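Local coordinates for protein fimbrium subunit Fim1C (Bacteroides vulgatus, PDB 4QB7) that is probably a component of the tip of the fimbrium, a cell-surface filament that mediates adhesion and biofilm formation, at residues Ile42-Thr47 / Asn62-Glu67; Lys56-Pro61 / Asn117-Pro122; His325-Thr330 / Ile338-Asn343; Asn173-Pro178 / Ala258-Ser263. All coordinates share one frame; numbering follows the deposited sequence. Where two conformers were deposited one is given.

In the fold
The four contacts form two groups on opposite sides of the centre of an elongated, mostly beta chain, contact centres 43 to 46 Å apart from one group to the other. On one side contact 1 is buried strand pairing, while contact 2, about 10 Å away between centres, is a surface meeting of loops; Tyr45 of contact 1 packs on the loops of contact 2, and both reach the same sulfate. On the other side contacts 3 and 4, both partly buried, share an interface: strands 173-178 and 325-330 are parallel neighbours, and each has an antiparallel partner on its far side. Contacts 1, 3 and 4 combine backbone ladders with apolar packing, whereas contact 2 relies mainly on backbone carbonyls.

Contact 1. Residues Ile42-Thr47 / Asn62-Glu67; sequences IFAYQT and NFMYNE. With SO4 (sulfate ion), chain D.
The methyl group of Ala44 is a small bump that fits the notch formed by Phe63 and Met64. With CG anti to the backbone N (chi1 -164°), Phe63 brings its ring edge up to it, CD2 lying 3.7 Å from Ala44 CB, and Met64 CB sits 3.5 Å from the same methyl. Phe63 and Met64 together face Ala44 in a classic beta bulge, and their two N-H groups reach Ala44 O from the same face of its plane. Met64, present as selenomethionine, then runs extended alongside Ile42, its SE 3.9 Å from Ile42 CG2. On the other side of the strand the Phe43 ring turns its edge to the face of Tyr65 in an offset edge-to-face pair, planes 83° apart. A G1 bulge follows, where Asn66 takes the positive phi (51°) that asparagine tolerates well. Asn62 mimics a strand residue: OD1 accepts from Gln46 N at 2.7 Å and ND2 donates to Gln46 O at 3.0 Å. Replacing Phe63 by an alanine would probably open a gap beside Ala44. Strand 90-97 bonds the far edge of strand 40-47, its Ile91 touching Ala44 and Phe63, and Leu113 of strand 111-113 packs against Phe43 and Tyr65.

Contact 2. Residues Lys56-Pro61 / Asn117-Pro122; sequences KGNTTP and NAKGAP. With SO4 (sulfate ion), chain D; SO4 (sulfate ion), chain H.
Two surface loops meet here: Thr59 and Thr60, on the connection from helix 52-55 to strand 64-72, lie against Lys119 and Gly120, in the turn region joining the antiparallel strands 111-113 and 123-127. One hydrogen bond links them, Gly120 N to Thr59 O at 2.9 Å, the donor nearly in line with the C=O. The same carbonyl receives a CA-H contact from Lys119, and Ala118 O is in turn approached by Thr60 CA at 3.4 Å and Pro61 CD at 3.3 Å. Gly120 suits its place, since its phi of 85° is reached most easily without a side chain. In this fimbrillin-like fold the contact thus ties the loop leading into the large mixed sheet to a hairpin of a separate antiparallel sheet. The aliphatic part of Lys119 lies along the first loop, with CB 3.4 Å from Gly57 O and CG, anti to the carbonyl carbon (chi1 -66°), 3.8 Å from Thr60 CG2. Thr60 N (3.1 Å) and Asn62 ND2 donate to O1 of a sulfate, probably from the crystallisation liquor; Thr60 OG1 lies doubtfully close to its O4. A second sulfate accepts from Asn117 N, 3.0 Å from its O2.

Contact 3. Residues His325-Thr330 / Ile338-Asn343; sequences HTYVLT and ITVEDN
Asp342 leans across the strand ladder to His325 and Tyr327. Its CB lies 4.2 Å from Tyr327 CE1, grazing that ring. From there CG, set anti to the backbone N (chi1 -170°), approaches the same CE1 at 3.6 Å, with carboxylate and ring planes 51° apart. At the tip the oxygens divide: OD1 offers its syn lone pair to His325 ND1 at 2.7 Å, the imidazole plane turned 44° from the carboxylate, while OD2 is bonded to the hydroxyl of Thr318, which also meets Tyr327 OH. Histidine fits this position because its other nitrogen, NE2, has a partner of its own in Lys320 N, so both ends of the ring are held. An alanine in place of Asp342 would probably leave the Thr318 hydroxyl short of a partner and the imidazole held by NE2 but no longer by ND1, less fixed in its rotation. Farther along the same sheet face Val340 lies between Tyr327 and Leu329, and Ile338 CG2 comes within 3.9 Å of Leu329 CB; Val340, Ile338 and Leu329 make this end apolar. On the opposite face a water joins Val328 O, Thr330 OG1 and Glu341 OE2, as befits its more polar surface. Six backbone bonds, at the pairs Thr326-Asn343, Val328-Glu341 and Thr330-Thr339, make this a regular antiparallel beta hairpin, whose strand 323-331 continues the sheet beside strand 159-178.

Contact 4. Residues Asn173-Pro178 / Ala258-Ser263; sequences NIKVKP and ATALFS. With SO4 (sulfate ion), chain B.
Asn173 OD1 accepts from Phe262 N at 3.1 Å and, more weakly, from Leu261 N. Asparagine suits this spot because its short amide supplies a carbonyl where the partner chain leaves regular pairing. Leu261 N also donates to Ile174 O at 2.8 Å, and Val176 and Thr259 form an antiparallel hydrogen-bonded pair, each N giving to the other's O. A water bridges Val176 O and Thr259 OG1. The segments are far apart in the chain, yet they lie next to each other in the large mixed sheet, where the other edge of strand 159-178 runs parallel to strand 323-331. Apolar packing gathers on the side of Ile174 and Val176. Leu261 CD1 reaches Val176 CG2 at 3.7 Å and Ile174 CG2 at 4.0 Å, one methyl branch touching both beta-branched neighbours. Phe262 lays one ring face over the backbone, Ile174 N standing above its centre, and its CZ meets Ile174 CD1 at 3.7 Å. Charge enters through a sulfate, probably from the crystallisation liquor: its O4 accepts from Lys177 NZ at 2.9 Å and from Ala258 N at 3.0 Å. With CG between backbone N and carbonyl carbon (chi1 57°), the extended Lys177 runs past the small Ala258 methyl.

Contact 1. Residues Ile42-Thr47 / Asn62-Glu67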
loop_
_atom_site.group_PDB
_atom_site.type_symbol
_atom_site.label_atom_id
_atom_site.label_comp_id
_atom_site.label_asym_id
_atom_site.label_seq_id
_atom_site.Cartn_x
_atom_site.Cartn_y
_atom_site.Cartn_z
ATOM N N ILE A 42 -15.062 -6.604 -11.013
ATOM C CA ILE A 42 -16.228 -6.957 -10.199
ATOM C C ILE A 42 -16.476 -8.452 -10.172
ATOM O O ILE A 42 -16.395 -9.111 -11.207
ATOM C CB ILE A 42 -17.517 -6.252 -10.731
ATOM C CG1 ILE A 42 -17.300 -4.754 -11.012
ATOM C CG2 ILE A 42 -18.727 -6.493 -9.805
ATOM C CD1 ILE A 42 -18.438 -4.084 -11.816
ATOM N N PHE A 43 -16.851 -8.958 -8.987
ATOM C CA PHE A 43 -17.378 -10.289 -8.715
ATOM C C PHE A 43 -18.818 -10.099 -8.344
ATOM O O PHE A 43 -19.117 -9.193 -7.570
ATOM C CB PHE A 43 -16.639 -10.996 -7.585
ATOM C CG PHE A 43 -15.200 -11.363 -7.844
ATOM C CD1 PHE A 43 -14.170 -10.481 -7.516
ATOM C CD2 PHE A 43 -14.862 -12.636 -8.287
ATOM C CE1 PHE A 43 -12.826 -10.850 -7.685
ATOM C CE2 PHE A 43 -13.526 -12.999 -8.478
ATOM C CZ PHE A 43 -12.516 -12.108 -8.172
ATOM N N ALA A 44 -19.728 -10.895 -8.901
ATOM C CA ALA A 44 -21.138 -10.805 -8.553
ATOM C C ALA A 44 -21.728 -12.201 -8.425
ATOM O O ALA A 44 -21.544 -13.054 -9.292
ATOM C CB ALA A 44 -21.895 -9.969 -9.562
ATOM N N TYR A 45 -22.411 -12.431 -7.303
ATOM C CA TYR A 45 -23.016 -13.702 -6.915
ATOM C C TYR A 45 -24.525 -13.555 -6.795
ATOM O O TYR A 45 -25.032 -12.865 -5.907
ATOM C CB TYR A 45 -22.426 -14.149 -5.558
ATOM C CG TYR A 45 -20.928 -14.374 -5.513
ATOM C CD1 TYR A 45 -20.037 -13.302 -5.570
ATOM C CD2 TYR A 45 -20.403 -15.635 -5.277
ATOM C CE1 TYR A 45 -18.655 -13.496 -5.485
ATOM C CE2 TYR A 45 -19.024 -15.836 -5.158
ATOM C CZ TYR A 45 -18.156 -14.769 -5.310
ATOM O OH TYR A 45 -16.804 -14.970 -5.226
ATOM N N GLN A 46 -25.245 -14.192 -7.687
ATOM C CA GLN A 46 -26.703 -14.176 -7.635
ATOM C C GLN A 46 -27.215 -15.307 -6.706
ATOM O O GLN A 46 -26.845 -16.476 -6.870
ATOM C CB GLN A 46 -27.315 -14.288 -9.036
ATOM C CG GLN A 46 -28.810 -14.055 -9.020
ATOM C CD GLN A 46 -29.399 -14.252 -10.369
ATOM O OE1 GLN A 46 -29.922 -13.323 -10.978
ATOM N NE2 GLN A 46 -29.313 -15.471 -10.870
ATOM N N THR A 47 -28.032 -14.921 -5.712
ATOM C CA THR A 47 -28.652 -15.817 -4.743
ATOM C C THR A 47 -30.169 -15.671 -4.846
ATOM O O THR A 47 -30.679 -14.789 -5.547
ATOM C CB THR A 47 -28.190 -15.506 -3.283
ATOM O OG1 THR A 47 -28.901 -14.375 -2.772
ATOM C CG2 THR A 47 -26.681 -15.345 -3.115
ATOM N N ASN A 62 -21.331 -16.508 -10.037
ATOM C CA ASN A 62 -22.188 -16.945 -11.142
ATOM C C ASN A 62 -22.779 -15.825 -11.988
ATOM O O ASN A 62 -23.415 -16.116 -12.994
ATOM C CB ASN A 62 -23.321 -17.782 -10.568
ATOM C CG ASN A 62 -24.181 -17.047 -9.559
ATOM O OD1 ASN A 62 -24.351 -15.835 -9.613
ATOM N ND2 ASN A 62 -24.783 -17.765 -8.635
ATOM N N PHE A 63 -22.630 -14.563 -11.572
ATOM C CA PHE A 63 -23.237 -13.420 -12.258
ATOM C C PHE A 63 -22.198 -12.549 -12.949
ATOM O O PHE A 63 -22.446 -12.062 -14.039
ATOM C CB PHE A 63 -24.047 -12.600 -11.252
ATOM C CG PHE A 63 -25.010 -11.654 -11.905
ATOM C CD1 PHE A 63 -26.206 -12.117 -12.449
ATOM C CD2 PHE A 63 -24.723 -10.295 -11.991
ATOM C CE1 PHE A 63 -27.087 -11.239 -13.071
ATOM C CE2 PHE A 63 -25.610 -9.418 -12.607
ATOM C CZ PHE A 63 -26.775 -9.895 -13.155
HETATM N N MSE A 64 -21.053 -12.315 -12.300
HETATM C CA MSE A 64 -19.940 -11.555 -12.868
HETATM C C MSE A 64 -18.673 -12.176 -12.337
HETATM O O MSE A 64 -18.599 -12.434 -11.141
HETATM C CB MSE A 64 -20.010 -10.039 -12.512
HETATM C CG MSE A 64 -21.065 -9.232 -13.281
HETATM SE SE MSE A 64 -20.941 -7.347 -12.838
HETATM C CE MSE A 64 -22.410 -6.681 -13.812
ATOM N N TYR A 65 -17.692 -12.454 -13.202
ATOM C CA TYR A 65 -16.409 -12.995 -12.757
ATOM C C TYR A 65 -15.329 -12.099 -13.309
ATOM O O TYR A 65 -15.072 -12.118 -14.518
ATOM C CB TYR A 65 -16.191 -14.483 -13.150
ATOM C CG TYR A 65 -14.838 -14.976 -12.684
ATOM C CD1 TYR A 65 -14.614 -15.297 -11.347
ATOM C CD2 TYR A 65 -13.741 -14.974 -13.546
ATOM C CE1 TYR A 65 -13.339 -15.637 -10.888
ATOM C CE2 TYR A 65 -12.462 -15.308 -13.094
ATOM C CZ TYR A 65 -12.272 -15.659 -11.770
ATOM O OH TYR A 65 -11.017 -16.004 -11.338
ATOM N N ASN A 66 -14.740 -11.269 -12.444
ATOM C CA ASN A 66 -13.705 -10.307 -12.816
ATOM C C ASN A 66 -14.173 -9.460 -14.016
ATOM O O ASN A 66 -13.461 -9.331 -15.017
ATOM C CB ASN A 66 -12.359 -11.008 -13.090
ATOM C CG ASN A 66 -11.198 -10.074 -13.184
ATOM O OD1 ASN A 66 -11.102 -9.116 -12.428
ATOM N ND2 ASN A 66 -10.297 -10.328 -14.123
ATOM N N GLU A 67 -15.399 -8.908 -13.915
ATOM C CA GLU A 67 -15.978 -8.037 -14.944
ATOM C C GLU A 67 -15.194 -6.739 -14.970
ATOM O O GLU A 67 -15.034 -6.118 -13.931
ATOM C CB GLU A 67 -17.469 -7.781 -14.684
ATOM C CG GLU A 67 -18.193 -7.094 -15.827
ATOM C CD GLU A 67 -18.208 -7.845 -17.142
ATOM O OE1 GLU A 67 -18.491 -9.066 -17.135
ATOM O OE2 GLU A 67 -17.940 -7.207 -18.185
HETATM S S SO4 D . -24.020 -21.495 -8.376
HETATM O O1 SO4 D . -23.979 -20.528 -7.311
HETATM O O2 SO4 D . -24.283 -22.791 -7.779
HETATM O O3 SO4 D . -25.090 -21.141 -9.310
HETATM O O4 SO4 D . -22.779 -21.577 -9.117
#

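Contact 2. Residues Lys56-Pro61 / Asn117-Pro122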
loop_
_atom_site.group_PDB
_atom_site.type_symbol
_atom_site.label_atom_id
_atom_site.label_comp_id
_atom_site.label_asym_id
_atom_site.label_seq_id
_atom_site.Cartn_x
_atom_site.Cartn_y
_atom_site.Cartn_z
ATOM N N LYS A 56 -24.014 -18.176 0.749
ATOM C CA LYS A 56 -22.640 -17.986 0.246
ATOM C C LYS A 56 -21.808 -19.272 0.177
ATOM O O LYS A 56 -21.004 -19.410 -0.739
ATOM C CB LYS A 56 -21.851 -16.916 1.040
ATOM C CG LYS A 56 -21.661 -17.146 2.523
ATOM C CD LYS A 56 -21.238 -15.883 3.232
ATOM C CE LYS A 56 -20.879 -16.169 4.674
ATOM N NZ LYS A 56 -19.860 -15.220 5.168
ATOM N N GLY A 57 -22.002 -20.171 1.136
ATOM C CA GLY A 57 -21.268 -21.423 1.241
ATOM C C GLY A 57 -21.232 -22.264 -0.018
ATOM O O GLY A 57 -20.190 -22.859 -0.306
ATOM N N ASN A 58 -22.356 -22.312 -0.792
ATOM C CA ASN A 58 -22.429 -23.132 -1.998
ATOM C C ASN A 58 -22.747 -22.299 -3.254
ATOM O O ASN A 58 -23.242 -22.840 -4.251
ATOM C CB ASN A 58 -23.443 -24.255 -1.801
ATOM C CG ASN A 58 -23.128 -25.134 -0.623
ATOM O OD1 ASN A 58 -22.362 -26.094 -0.727
ATOM N ND2 ASN A 58 -23.690 -24.808 0.532
ATOM N N THR A 59 -22.414 -20.994 -3.225
ATOM C CA THR A 59 -22.600 -20.057 -4.340
ATOM C C THR A 59 -21.241 -19.682 -4.939
ATOM O O THR A 59 -20.309 -19.338 -4.198
ATOM C CB THR A 59 -23.374 -18.797 -3.915
ATOM O OG1 THR A 59 -24.571 -19.189 -3.259
ATOM C CG2 THR A 59 -23.755 -17.909 -5.100
ATOM N N THR A 60 -21.145 -19.734 -6.283
ATOM C CA THR A 60 -19.946 -19.367 -7.045
ATOM C C THR A 60 -20.161 -17.978 -7.684
ATOM O O THR A 60 -21.323 -17.570 -7.782
ATOM C CB THR A 60 -19.611 -20.448 -8.121
ATOM O OG1 THR A 60 -20.556 -20.425 -9.197
ATOM C CG2 THR A 60 -19.448 -21.843 -7.544
ATOM N N PRO A 61 -19.104 -17.244 -8.156
ATOM C CA PRO A 61 -19.348 -15.934 -8.818
ATOM C C PRO A 61 -20.063 -16.152 -10.149
ATOM O O PRO A 61 -19.495 -16.050 -11.236
ATOM C CB PRO A 61 -17.940 -15.349 -8.980
ATOM C CG PRO A 61 -17.051 -16.515 -8.998
ATOM C CD PRO A 61 -17.659 -17.565 -8.124
ATOM N N ASN A 117 -15.230 -21.181 -10.335
ATOM C CA ASN A 117 -16.087 -22.189 -9.718
ATOM C C ASN A 117 -15.806 -22.313 -8.208
ATOM O O ASN A 117 -16.259 -23.269 -7.578
ATOM C CB ASN A 117 -15.943 -23.560 -10.424
ATOM C CG ASN A 117 -16.423 -23.598 -11.867
ATOM O OD1 ASN A 117 -15.717 -24.097 -12.754
ATOM N ND2 ASN A 117 -17.643 -23.108 -12.140
ATOM N N ALA A 118 -15.081 -21.342 -7.627
ATOM C CA ALA A 118 -14.829 -21.325 -6.180
ATOM C C ALA A 118 -16.100 -20.848 -5.462
ATOM O O ALA A 118 -16.829 -19.989 -5.970
ATOM C CB ALA A 118 -13.646 -20.430 -5.844
ATOM N N LYS A 119 -16.378 -21.422 -4.305
ATOM C CA LYS A 119 -17.586 -21.097 -3.560
ATOM C C LYS A 119 -17.282 -20.079 -2.464
ATOM O O LYS A 119 -16.172 -20.036 -1.942
ATOM C CB LYS A 119 -18.218 -22.390 -2.989
ATOM C CG LYS A 119 -18.741 -23.340 -4.077
ATOM C CD LYS A 119 -19.008 -24.728 -3.542
ATOM C CE LYS A 119 -19.393 -25.725 -4.613
ATOM N NZ LYS A 119 -19.783 -27.039 -4.025
ATOM N N GLY A 120 -18.270 -19.260 -2.138
ATOM C CA GLY A 120 -18.131 -18.252 -1.097
ATOM C C GLY A 120 -17.509 -16.967 -1.583
ATOM O O GLY A 120 -17.245 -16.808 -2.787
ATOM N N ALA A 121 -17.249 -16.047 -0.623
ATOM C CA ALA A 121 -16.601 -14.763 -0.900
ATOM C C ALA A 121 -15.252 -15.026 -1.583
ATOM O O ALA A 121 -14.620 -16.061 -1.309
ATOM C CB ALA A 121 -16.424 -13.962 0.382
ATOM N N PRO A 122 -14.857 -14.189 -2.565
ATOM C CA PRO A 122 -13.604 -14.463 -3.294
ATOM C C PRO A 122 -12.323 -14.216 -2.470
ATOM O O PRO A 122 -12.368 -13.825 -1.284
ATOM C CB PRO A 122 -13.704 -13.521 -4.498
ATOM C CG PRO A 122 -14.504 -12.369 -3.998
ATOM C CD PRO A 122 -15.516 -12.964 -3.063
HETATM S S SO4 D . -24.020 -21.495 -8.376
HETATM O O1 SO4 D . -23.979 -20.528 -7.311
HETATM O O2 SO4 D . -24.283 -22.791 -7.779
HETATM O O3 SO4 D . -25.090 -21.141 -9.310
HETATM O O4 SO4 D . -22.779 -21.577 -9.117
HETATM S S SO4 H . -11.976 -23.254 -10.975
HETATM O O1 SO4 H . -10.562 -23.331 -10.593
HETATM O O2 SO4 H . -12.729 -22.688 -9.852
HETATM O O3 SO4 H . -12.140 -22.428 -12.182
HETATM O O4 SO4 H . -12.447 -24.613 -11.279
#

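Contact 3. Residues His325-Thr330 / Ile338-Asn343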
loop_
_atom_site.group_PDB
_atom_site.type_symbol
_atom_site.label_atom_id
_atom_site.label_comp_id
_atom_site.label_asym_id
_atom_site.label_seq_id
_atom_site.Cartn_x
_atom_site.Cartn_y
_atom_site.Cartn_z
ATOM N N HIS A 325 1.941 5.308 7.490
ATOM C CA HIS A 325 2.988 5.549 8.502
ATOM C C HIS A 325 4.052 6.512 7.992
ATOM O O HIS A 325 4.547 6.364 6.866
ATOM C CB HIS A 325 3.680 4.253 8.950
ATOM C CG HIS A 325 2.786 3.231 9.587
ATOM N ND1 HIS A 325 2.541 3.237 10.946
ATOM C CD2 HIS A 325 2.201 2.134 9.045
ATOM C CE1 HIS A 325 1.773 2.185 11.178
ATOM N NE2 HIS A 325 1.564 1.479 10.068
ATOM N N THR A 326 4.378 7.515 8.813
ATOM C CA THR A 326 5.489 8.443 8.573
ATOM C C THR A 326 6.430 8.275 9.728
ATOM O O THR A 326 6.030 8.533 10.873
ATOM C CB THR A 326 5.061 9.921 8.430
ATOM O OG1 THR A 326 4.115 10.076 7.372
ATOM C CG2 THR A 326 6.266 10.857 8.236
ATOM N N TYR A 327 7.654 7.819 9.462
ATOM C CA TYR A 327 8.637 7.674 10.539
ATOM C C TYR A 327 9.497 8.909 10.619
ATOM O O TYR A 327 10.038 9.351 9.598
ATOM C CB TYR A 327 9.519 6.449 10.335
ATOM C CG TYR A 327 8.779 5.142 10.232
ATOM C CD1 TYR A 327 8.089 4.620 11.324
ATOM C CD2 TYR A 327 8.830 4.381 9.067
ATOM C CE1 TYR A 327 7.391 3.415 11.230
ATOM C CE2 TYR A 327 8.155 3.161 8.967
ATOM C CZ TYR A 327 7.429 2.687 10.050
ATOM O OH TYR A 327 6.780 1.478 9.972
ATOM N N VAL A 328 9.593 9.503 11.818
ATOM C CA VAL A 328 10.463 10.656 12.023
ATOM C C VAL A 328 11.628 10.180 12.868
ATOM O O VAL A 328 11.428 9.721 13.995
ATOM C CB VAL A 328 9.728 11.878 12.616
ATOM C CG1 VAL A 328 10.683 13.056 12.819
ATOM C CG2 VAL A 328 8.543 12.273 11.730
ATOM N N LEU A 329 12.835 10.242 12.291
ATOM C CA LEU A 329 14.118 9.826 12.894
ATOM C C LEU A 329 14.912 11.018 13.384
ATOM O O LEU A 329 15.201 11.935 12.594
ATOM C CB LEU A 329 14.986 9.077 11.861
ATOM C CG LEU A 329 14.736 7.624 11.529
ATOM C CD1 LEU A 329 13.266 7.341 11.166
ATOM C CD2 LEU A 329 15.629 7.228 10.405
ATOM N N THR A 330 15.266 11.009 14.687
ATOM C CA THR A 330 16.062 12.057 15.293
ATOM C C THR A 330 17.445 11.497 15.558
ATOM O O THR A 330 17.599 10.575 16.355
ATOM C CB THR A 330 15.401 12.641 16.566
ATOM O OG1 THR A 330 14.121 13.171 16.237
ATOM C CG2 THR A 330 16.239 13.751 17.189
ATOM N N ILE A 338 19.594 6.800 17.471
ATOM C CA ILE A 338 18.641 7.366 16.504
ATOM C C ILE A 338 17.300 6.941 17.036
ATOM O O ILE A 338 17.077 5.737 17.156
ATOM C CB ILE A 338 18.811 6.994 15.012
ATOM C CG1 ILE A 338 20.196 7.316 14.471
ATOM C CG2 ILE A 338 17.728 7.684 14.200
ATOM C CD1 ILE A 338 20.359 7.008 12.919
ATOM N N THR A 339 16.449 7.893 17.431
ATOM C CA THR A 339 15.135 7.553 17.989
ATOM C C THR A 339 14.069 7.745 16.915
ATOM O O THR A 339 14.263 8.550 16.014
ATOM C CB THR A 339 14.852 8.332 19.275
ATOM O OG1 THR A 339 14.864 9.714 18.999
ATOM C CG2 THR A 339 15.859 8.046 20.345
ATOM N N VAL A 340 12.963 6.969 16.993
ATOM C CA VAL A 340 11.914 6.957 15.978
ATOM C C VAL A 340 10.557 7.318 16.548
ATOM O O VAL A 340 10.198 6.868 17.627
ATOM C CB VAL A 340 11.853 5.555 15.280
ATOM C CG1 VAL A 340 10.814 5.503 14.156
ATOM C CG2 VAL A 340 13.209 5.153 14.745
ATOM N N GLU A 341 9.787 8.093 15.778
ATOM C CA GLU A 341 8.388 8.420 16.040
ATOM C C GLU A 341 7.585 7.877 14.886
ATOM O O GLU A 341 7.868 8.212 13.734
ATOM C CB GLU A 341 8.117 9.932 16.180
ATOM C CG GLU A 341 8.919 10.692 17.220
ATOM C CD GLU A 341 8.719 12.195 17.122
ATOM O OE1 GLU A 341 7.634 12.672 17.531
ATOM O OE2 GLU A 341 9.620 12.890 16.589
ATOM N N ASP A 342 6.605 7.037 15.177
ATOM C CA ASP A 342 5.712 6.493 14.161
ATOM C C ASP A 342 4.467 7.366 14.136
ATOM O O ASP A 342 3.616 7.262 15.022
ATOM C CB ASP A 342 5.381 5.023 14.487
ATOM C CG ASP A 342 4.650 4.218 13.436
ATOM O OD1 ASP A 342 4.205 4.808 12.430
ATOM O OD2 ASP A 342 4.525 2.990 13.618
ATOM N N ASN A 343 4.394 8.274 13.180
ATOM C CA ASN A 343 3.221 9.126 13.045
ATOM C C ASN A 343 2.235 8.428 12.133
ATOM O O ASN A 343 2.560 8.158 10.968
ATOM C CB ASN A 343 3.609 10.507 12.527
ATOM C CG ASN A 343 4.550 11.236 13.450
ATOM O OD1 ASN A 343 5.505 11.851 13.014
ATOM N ND2 ASN A 343 4.301 11.197 14.745
HETATM O O HOH W 1 12.140 11.515 16.356
#

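Contact 4. Residues Asn173-Pro178 / Ala258-Ser263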
loop_
_atom_site.group_PDB
_atom_site.type_symbol
_atom_site.label_atom_id
_atom_site.label_comp_id
_atom_site.label_asym_id
_atom_site.label_seq_id
_atom_site.Cartn_x
_atom_site.Cartn_y
_atom_site.Cartn_z
ATOM N N ASN A 173 6.338 8.304 4.287
ATOM C CA ASN A 173 7.631 8.962 4.309
ATOM C C ASN A 173 8.489 8.500 5.459
ATOM O O ASN A 173 8.015 7.893 6.405
ATOM C CB ASN A 173 7.486 10.493 4.381
ATOM C CG ASN A 173 8.351 11.210 3.387
ATOM O OD1 ASN A 173 9.545 10.968 3.288
ATOM N ND2 ASN A 173 7.756 12.073 2.593
ATOM N N ILE A 174 9.779 8.785 5.342
ATOM C CA ILE A 174 10.824 8.616 6.341
ATOM C C ILE A 174 11.524 9.973 6.338
ATOM O O ILE A 174 12.060 10.389 5.308
ATOM C CB ILE A 174 11.739 7.401 6.129
ATOM C CG1 ILE A 174 10.903 6.114 6.114
ATOM C CG2 ILE A 174 12.774 7.359 7.252
ATOM C CD1 ILE A 174 11.559 4.915 5.618
ATOM N N LYS A 175 11.359 10.724 7.444
ATOM C CA LYS A 175 11.884 12.064 7.659
ATOM C C LYS A 175 13.037 12.016 8.668
ATOM O O LYS A 175 12.955 11.257 9.629
ATOM C CB LYS A 175 10.756 12.959 8.178
ATOM C CG LYS A 175 9.655 13.299 7.175
ATOM C CD LYS A 175 8.742 14.317 7.786
ATOM C CE LYS A 175 7.658 14.803 6.859
ATOM N NZ LYS A 175 6.519 15.366 7.634
ATOM N N VAL A 176 14.113 12.808 8.468
ATOM C CA VAL A 176 15.278 12.805 9.375
ATOM C C VAL A 176 15.637 14.213 9.857
ATOM O O VAL A 176 15.510 15.169 9.106
ATOM C CB VAL A 176 16.530 12.138 8.735
ATOM C CG1 VAL A 176 17.592 11.857 9.785
ATOM C CG2 VAL A 176 16.181 10.846 7.993
ATOM N N LYS A 177 16.123 14.336 11.104
ATOM C CA LYS A 177 16.613 15.616 11.637
ATOM C C LYS A 177 17.639 15.391 12.748
ATOM O O LYS A 177 17.502 14.410 13.481
ATOM C CB LYS A 177 15.466 16.496 12.165
ATOM C CG LYS A 177 14.627 15.840 13.237
ATOM C CD LYS A 177 13.715 16.783 13.925
ATOM C CE LYS A 177 12.787 15.999 14.816
ATOM N NZ LYS A 177 11.689 16.845 15.343
ATOM N N PRO A 178 18.617 16.306 12.959
ATOM C CA PRO A 178 19.484 16.181 14.145
ATOM C C PRO A 178 18.706 16.632 15.399
ATOM O O PRO A 178 17.634 17.248 15.247
ATOM C CB PRO A 178 20.631 17.132 13.815
ATOM C CG PRO A 178 19.985 18.218 13.016
ATOM C CD PRO A 178 18.919 17.546 12.204
ATOM N N ALA A 258 11.844 18.064 10.427
ATOM C CA ALA A 258 12.465 16.875 9.860
ATOM C C ALA A 258 12.295 16.888 8.363
ATOM O O ALA A 258 11.228 17.254 7.881
ATOM C CB ALA A 258 11.858 15.627 10.458
ATOM N N THR A 259 13.357 16.528 7.629
ATOM C CA THR A 259 13.407 16.530 6.167
ATOM C C THR A 259 13.037 15.162 5.598
ATOM O O THR A 259 13.613 14.162 5.999
ATOM C CB THR A 259 14.786 16.997 5.734
ATOM O OG1 THR A 259 14.940 18.339 6.218
ATOM C CG2 THR A 259 14.991 16.924 4.224
ATOM N N ALA A 260 12.094 15.137 4.642
ATOM C CA ALA A 260 11.627 13.921 3.970
ATOM C C ALA A 260 12.703 13.243 3.085
ATOM O O ALA A 260 13.468 13.935 2.390
ATOM C CB ALA A 260 10.428 14.254 3.114
ATOM N N LEU A 261 12.701 11.889 3.059
ATOM C CA LEU A 261 13.619 11.106 2.217
ATOM C C LEU A 261 12.920 10.616 0.926
ATOM O O LEU A 261 13.592 10.274 -0.046
ATOM C CB LEU A 261 14.238 9.916 2.972
ATOM C CG LEU A 261 15.048 10.203 4.246
ATOM C CD1 LEU A 261 15.508 8.916 4.856
ATOM C CD2 LEU A 261 16.238 11.145 3.997
ATOM N N PHE A 262 11.580 10.610 0.925
ATOM C CA PHE A 262 10.742 10.244 -0.227
ATOM C C PHE A 262 10.200 11.492 -0.867
ATOM O O PHE A 262 9.914 12.461 -0.151
ATOM C CB PHE A 262 9.536 9.352 0.176
ATOM C CG PHE A 262 9.762 8.054 0.919
ATOM C CD1 PHE A 262 11.047 7.558 1.127
ATOM C CD2 PHE A 262 8.686 7.293 1.357
ATOM C CE1 PHE A 262 11.251 6.352 1.803
ATOM C CE2 PHE A 262 8.895 6.099 2.050
ATOM C CZ PHE A 262 10.175 5.642 2.271
ATOM N N SER A 263 9.944 11.452 -2.188
ATOM C CA SER A 263 9.342 12.605 -2.851
ATOM C C SER A 263 7.856 12.668 -2.485
ATOM O O SER A 263 7.316 11.678 -1.990
ATOM C CB SER A 263 9.561 12.540 -4.358
ATOM O OG SER A 263 8.654 11.647 -4.970
HETATM S S SO4 B . 8.878 17.012 12.716
HETATM O O1 SO4 B . 8.258 18.330 12.610
HETATM O O2 SO4 B . 8.357 16.273 13.876
HETATM O O3 SO4 B . 8.589 16.254 11.490
HETATM O O4 SO4 B . 10.308 17.253 12.878
HETATM O O HOH W 2 15.803 17.888 8.744
#